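Local coordinates for protein glycinin A3B4 subunit (Glycine max, PDB 2D5F) that probably stores amino nitrogen and carbon for the germinating seedling, as an 11S seed globulin built from two cupin domains per subunit, at residues S48-N53 with Q67-V72; V142-L147 with V442-H447. All blocks are in the same frame, centred on the assembly; numbering follows the deposited sequence.

Contact 1: S48-N53 with Q67-V72; sequences SKRTLN and QMIIVV. With CO3 (carbonate ion), chain E.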
loop_
_atom_site.group_PDB
_atom_site.type_symbol
_atom_site.label_atom_id
_atom_site.label_comp_id
_atom_site.label_asym_id
_atom_site.label_seq_id
_atom_site.Cartn_x
_atom_site.Cartn_y
_atom_site.Cartn_z
ATOM N N SER B 48 1.559 28.485 -17.254
ATOM C CA SER B 48 1.177 28.827 -18.614
ATOM C C SER B 48 -0.311 29.169 -18.672
ATOM O O SER B 48 -1.147 28.409 -18.190
ATOM C CB SER B 48 1.480 27.643 -19.530
ATOM O OG SER B 48 0.929 27.830 -20.817
ATOM N N LYS B 49 -0.634 30.321 -19.252
ATOM C CA LYS B 49 -2.022 30.759 -19.390
ATOM C C LYS B 49 -2.441 30.534 -20.839
ATOM O O LYS B 49 -1.820 31.062 -21.754
ATOM C CB LYS B 49 -2.142 32.237 -19.039
ATOM C CG LYS B 49 -3.551 32.786 -19.119
ATOM C CD LYS B 49 -3.566 34.248 -18.696
ATOM C CE LYS B 49 -4.952 34.852 -18.822
ATOM N NZ LYS B 49 -4.938 36.315 -18.524
ATOM N N ARG B 50 -3.489 29.746 -21.046
ATOM C CA ARG B 50 -3.939 29.448 -22.400
ATOM C C ARG B 50 -5.318 29.996 -22.701
ATOM O O ARG B 50 -6.228 29.928 -21.871
ATOM C CB ARG B 50 -3.923 27.938 -22.640
ATOM C CG ARG B 50 -2.521 27.359 -22.738
ATOM C CD ARG B 50 -2.491 25.866 -22.437
ATOM N NE ARG B 50 -1.192 25.483 -21.894
ATOM C CZ ARG B 50 -0.970 24.400 -21.160
ATOM N NH1 ARG B 50 0.252 24.147 -20.714
ATOM N NH2 ARG B 50 -1.964 23.573 -20.870
ATOM N N THR B 51 -5.465 30.551 -23.897
ATOM C CA THR B 51 -6.741 31.100 -24.314
ATOM C C THR B 51 -7.173 30.467 -25.620
ATOM O O THR B 51 -6.440 30.488 -26.605
ATOM C CB THR B 51 -6.671 32.627 -24.501
ATOM O OG1 THR B 51 -6.352 33.245 -23.249
ATOM C CG2 THR B 51 -8.014 33.165 -24.988
ATOM N N LEU B 52 -8.357 29.871 -25.607
ATOM C CA LEU B 52 -8.907 29.253 -26.799
ATOM C C LEU B 52 -10.046 30.154 -27.230
ATOM O O LEU B 52 -11.023 30.318 -26.503
ATOM C CB LEU B 52 -9.461 27.857 -26.497
ATOM C CG LEU B 52 -8.506 26.684 -26.256
ATOM C CD1 LEU B 52 -7.484 27.034 -25.189
ATOM C CD2 LEU B 52 -9.324 25.463 -25.848
ATOM N N ASN B 53 -9.909 30.759 -28.398
ATOM C CA ASN B 53 -10.959 31.622 -28.906
ATOM C C ASN B 53 -12.108 30.748 -29.400
ATOM O O ASN B 53 -12.022 29.518 -29.361
ATOM C CB ASN B 53 -10.405 32.497 -30.029
ATOM C CG ASN B 53 -9.458 33.567 -29.514
ATOM O OD1 ASN B 53 -8.556 34.012 -30.223
ATOM N ND2 ASN B 53 -9.672 33.997 -28.278
ATOM N N GLN B 67 0.396 18.326 -15.202
ATOM C CA GLN B 67 -0.060 19.708 -15.251
ATOM C C GLN B 67 -1.383 19.738 -14.505
ATOM O O GLN B 67 -2.180 18.801 -14.604
ATOM C CB GLN B 67 -0.330 20.175 -16.687
ATOM C CG GLN B 67 0.873 20.270 -17.602
ATOM C CD GLN B 67 0.485 20.728 -19.002
ATOM O OE1 GLN B 67 -0.072 21.812 -19.180
ATOM N NE2 GLN B 67 0.775 19.898 -19.999
ATOM N N MET B 68 -1.599 20.794 -13.737
ATOM C CA MET B 68 -2.865 20.965 -13.041
ATOM C C MET B 68 -3.388 22.274 -13.609
ATOM O O MET B 68 -2.749 23.311 -13.477
ATOM C CB MET B 68 -2.676 21.077 -11.538
ATOM C CG MET B 68 -3.986 21.334 -10.819
ATOM S SD MET B 68 -3.835 21.154 -9.051
ATOM C CE MET B 68 -4.392 19.478 -8.875
ATOM N N ILE B 69 -4.542 22.213 -14.260
ATOM C CA ILE B 69 -5.120 23.383 -14.900
ATOM C C ILE B 69 -6.443 23.819 -14.284
ATOM O O ILE B 69 -7.285 22.990 -13.938
ATOM C CB ILE B 69 -5.377 23.092 -16.385
ATOM C CG1 ILE B 69 -4.129 22.469 -17.012
ATOM C CG2 ILE B 69 -5.757 24.372 -17.120
ATOM C CD1 ILE B 69 -4.373 21.873 -18.382
ATOM N N ILE B 70 -6.617 25.125 -14.131
ATOM C CA ILE B 70 -7.876 25.641 -13.625
ATOM C C ILE B 70 -8.465 26.486 -14.747
ATOM O O ILE B 70 -7.793 27.352 -15.305
ATOM C CB ILE B 70 -7.718 26.501 -12.344
ATOM C CG1 ILE B 70 -9.113 26.932 -11.870
ATOM C CG2 ILE B 70 -6.825 27.706 -12.600
ATOM C CD1 ILE B 70 -9.145 27.594 -10.517
ATOM N N VAL B 71 -9.706 26.187 -15.108
ATOM C CA VAL B 71 -10.396 26.917 -16.159
ATOM C C VAL B 71 -11.035 28.113 -15.489
ATOM O O VAL B 71 -11.926 27.949 -14.660
ATOM C CB VAL B 71 -11.508 26.066 -16.803
ATOM C CG1 VAL B 71 -12.176 26.846 -17.918
ATOM C CG2 VAL B 71 -10.933 24.771 -17.333
ATOM N N VAL B 72 -10.583 29.313 -15.836
ATOM C CA VAL B 72 -11.134 30.511 -15.226
ATOM C C VAL B 72 -12.197 31.204 -16.077
ATOM O O VAL B 72 -12.811 32.165 -15.625
ATOM C CB VAL B 72 -10.021 31.529 -14.868
ATOM C CG1 VAL B 72 -8.995 30.871 -13.940
ATOM C CG2 VAL B 72 -9.354 32.056 -16.129
HETATM C C CO3 E . -5.306 23.820 -22.651
HETATM O O1 CO3 E . -5.649 23.551 -23.845
HETATM O O2 CO3 E . -4.179 23.397 -22.216
HETATM O O3 CO3 E . -6.094 24.509 -21.898
#
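R50 reaches across the interior of the first cupin β-barrel to the side-chain amide of Q67, over strand 141-147, which lies between their two strands in the sheet. The dense part of the contact is the guanidinium end. Both terminal nitrogens donate hydrogen bonds to one acceptor: R50 NH1 lies 2.8 Å from Q67 OE1 and R50 NH2 3.1 Å from it, the first straighter (155°). The oxygen sits in the guanidinium plane, while the amide plane stands almost perpendicular to it, at 88°. OE1 also accepts from S145 OG, so three donors meet on one buried carbonyl oxygen and hold the amide in place. The CD1 methyl of I69 packs obliquely against the guanidinium, 3.9 Å from R50 NH2.

The backbones, in contrast, stay well separated, with R50 CA and V71 CA 9.3 Å apart, and the more exposed K49 and T51 make no contact with 67-72.

CG of R50 lies beside the backbone N (chi1 -71°), and the chain beyond it is extended, carrying NH2 to the carbonate, also hydrogen-bonded by H58, Y131 and T133. The ion probably came from the crystallisation liquor; its O2 accepts a 2.6 Å hydrogen bond from R50 NH2, near the guanidinium plane at its edge.

Contact 2: V142-L147 with V442-H447; sequences VAISLL and VVFKTH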
loop_
_atom_site.group_PDB
_atom_site.type_symbol
_atom_site.label_atom_id
_atom_site.label_comp_id
_atom_site.label_asym_id
_atom_site.label_seq_id
_atom_site.Cartn_x
_atom_site.Cartn_y
_atom_site.Cartn_z
ATOM N N VAL B 142 -10.369 30.492 -21.049
ATOM C CA VAL B 142 -9.123 30.933 -20.444
ATOM C C VAL B 142 -8.767 29.949 -19.327
ATOM O O VAL B 142 -9.558 29.720 -18.409
ATOM C CB VAL B 142 -9.249 32.356 -19.863
ATOM C CG1 VAL B 142 -7.941 32.764 -19.215
ATOM C CG2 VAL B 142 -9.626 33.343 -20.978
ATOM N N ALA B 143 -7.580 29.356 -19.421
ATOM C CA ALA B 143 -7.139 28.392 -18.422
ATOM C C ALA B 143 -5.720 28.684 -17.952
ATOM O O ALA B 143 -4.879 29.153 -18.724
ATOM C CB ALA B 143 -7.222 26.983 -18.995
ATOM N N ILE B 144 -5.462 28.417 -16.674
ATOM C CA ILE B 144 -4.137 28.634 -16.101
ATOM C C ILE B 144 -3.562 27.285 -15.692
ATOM O O ILE B 144 -4.114 26.593 -14.836
ATOM C CB ILE B 144 -4.185 29.575 -14.866
ATOM C CG1 ILE B 144 -4.321 31.038 -15.316
ATOM C CG2 ILE B 144 -2.905 29.437 -14.054
ATOM C CD1 ILE B 144 -5.626 31.363 -15.995
ATOM N N SER B 145 -2.440 26.927 -16.301
ATOM C CA SER B 145 -1.816 25.649 -16.029
ATOM C C SER B 145 -0.555 25.688 -15.182
ATOM O O SER B 145 0.376 26.438 -15.459
ATOM C CB SER B 145 -1.502 24.939 -17.348
ATOM O OG SER B 145 -0.826 23.721 -17.102
ATOM N N LEU B 146 -0.541 24.868 -14.136
ATOM C CA LEU B 146 0.623 24.748 -13.279
ATOM C C LEU B 146 1.422 23.597 -13.892
ATOM O O LEU B 146 0.948 22.455 -13.921
ATOM C CB LEU B 146 0.203 24.393 -11.843
ATOM C CG LEU B 146 1.279 24.383 -10.740
ATOM C CD1 LEU B 146 2.280 23.233 -10.947
ATOM C CD2 LEU B 146 1.998 25.726 -10.730
ATOM N N LEU B 147 2.602 23.911 -14.423
ATOM C CA LEU B 147 3.476 22.909 -15.029
ATOM C C LEU B 147 4.445 22.423 -13.947
ATOM O O LEU B 147 5.429 23.089 -13.634
ATOM C CB LEU B 147 4.260 23.507 -16.209
ATOM C CG LEU B 147 3.565 23.726 -17.569
ATOM C CD1 LEU B 147 2.350 24.602 -17.418
ATOM C CD2 LEU B 147 4.546 24.370 -18.543
ATOM N N VAL B 442 -6.667 30.720 -6.732
ATOM C CA VAL B 442 -6.444 29.293 -6.620
ATOM C C VAL B 442 -5.017 29.206 -6.106
ATOM O O VAL B 442 -4.213 30.114 -6.342
ATOM C CB VAL B 442 -6.533 28.569 -7.988
ATOM C CG1 VAL B 442 -5.507 29.143 -8.964
ATOM C CG2 VAL B 442 -6.283 27.076 -7.795
ATOM N N VAL B 443 -4.705 28.141 -5.383
ATOM C CA VAL B 443 -3.355 27.957 -4.875
ATOM C C VAL B 443 -2.937 26.558 -5.234
ATOM O O VAL B 443 -3.537 25.597 -4.763
ATOM C CB VAL B 443 -3.257 28.037 -3.347
ATOM C CG1 VAL B 443 -1.790 28.104 -2.934
ATOM C CG2 VAL B 443 -4.007 29.210 -2.838
ATOM N N PHE B 444 -1.918 26.439 -6.071
ATOM C CA PHE B 444 -1.425 25.127 -6.441
ATOM C C PHE B 444 -0.390 24.737 -5.384
ATOM O O PHE B 444 0.413 25.566 -4.963
ATOM C CB PHE B 444 -0.773 25.175 -7.821
ATOM C CG PHE B 444 -1.683 25.669 -8.918
ATOM C CD1 PHE B 444 -1.584 26.979 -9.384
ATOM C CD2 PHE B 444 -2.609 24.813 -9.512
ATOM C CE1 PHE B 444 -2.391 27.431 -10.430
ATOM C CE2 PHE B 444 -3.426 25.254 -10.562
ATOM C CZ PHE B 444 -3.317 26.564 -11.022
ATOM N N LYS B 445 -0.419 23.490 -4.932
ATOM C CA LYS B 445 0.546 23.033 -3.935
ATOM C C LYS B 445 1.199 21.757 -4.454
ATOM O O LYS B 445 0.512 20.856 -4.948
ATOM C CB LYS B 445 -0.146 22.796 -2.588
ATOM C CG LYS B 445 -0.851 24.050 -2.064
ATOM C CD LYS B 445 -1.403 23.873 -0.660
ATOM C CE LYS B 445 -2.153 25.121 -0.218
ATOM N NZ LYS B 445 -2.683 24.968 1.161
ATOM N N THR B 446 2.525 21.691 -4.346
ATOM C CA THR B 446 3.288 20.553 -4.849
ATOM C C THR B 446 3.349 19.289 -3.983
ATOM O O THR B 446 4.422 18.744 -3.708
ATOM C CB THR B 446 4.724 20.990 -5.235
ATOM O OG1 THR B 446 5.330 21.686 -4.141
ATOM C CG2 THR B 446 4.680 21.914 -6.447
ATOM N N HIS B 447 2.175 18.835 -3.566
ATOM C CA HIS B 447 2.030 17.616 -2.791
ATOM C C HIS B 447 0.598 17.153 -3.039
ATOM O O HIS B 447 -0.313 17.980 -3.122
ATOM C CB HIS B 447 2.284 17.875 -1.305
ATOM C CG HIS B 447 2.407 16.623 -0.491
ATOM N ND1 HIS B 447 1.320 15.850 -0.139
ATOM C CD2 HIS B 447 3.494 15.994 0.017
ATOM C CE1 HIS B 447 1.732 14.800 0.549
ATOM N NE2 HIS B 447 3.048 14.863 0.657
#
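L146 lies against the ring of F444 in a CH-π contact that joins the two cupin barrels of a single chain. Its CB stands 3.7 Å from the centroid of the F444 ring, only 14° off the normal and thus nearly over the middle of that face. The two side chains run past one another in opposite directions, which brings L146 CG back to 3.7 Å from F444 CB, while L146 CD2 lies on the same side of the ring, displaced toward F444 CD1. With chi1 at -173°, CG swings anti to the backbone N and toward the CB end of F444. The far end of the phenyl meets I144 more loosely: I144 CG2 is 4.2 Å from F444 CE1, and I144 O lies 3.9 Å from F444 CZ.

Strand alternation positions this apolar layer. S145 points away from F444 into the first barrel, and K445 likewise turns back to bond Q370 through NZ. Y393 of strand 390-395 touches both I144 and V442. Strand 141-147 is itself held between strands 46-52 and 67-73, just as 438-445 lies between 368-374 and 390-395, so the contact packs a central strand of one sheet against its counterpart in the other.

In the fold
From the N terminus, strand 46-52 leads through 56-62 into strand 67-73, and contact 1 closes this short excursion, with 13 residues between its segments, wholly within the first cupin domain. The chain then continues around that barrel to strand 141-147, which inserts between the two strands of contact 1 and opens contact 2. The latter spans 294 residues and closes on strand 438-445 of the second cupin domain. The two loops therefore follow in series, neither nesting nor crossing, although the centres of the two contacts lie about 9 Å apart. Backbone pairing of S48 with S145 and of R50 with A143 couples them, so one strand serves the barrel interior on one face and the interdomain interface on the other.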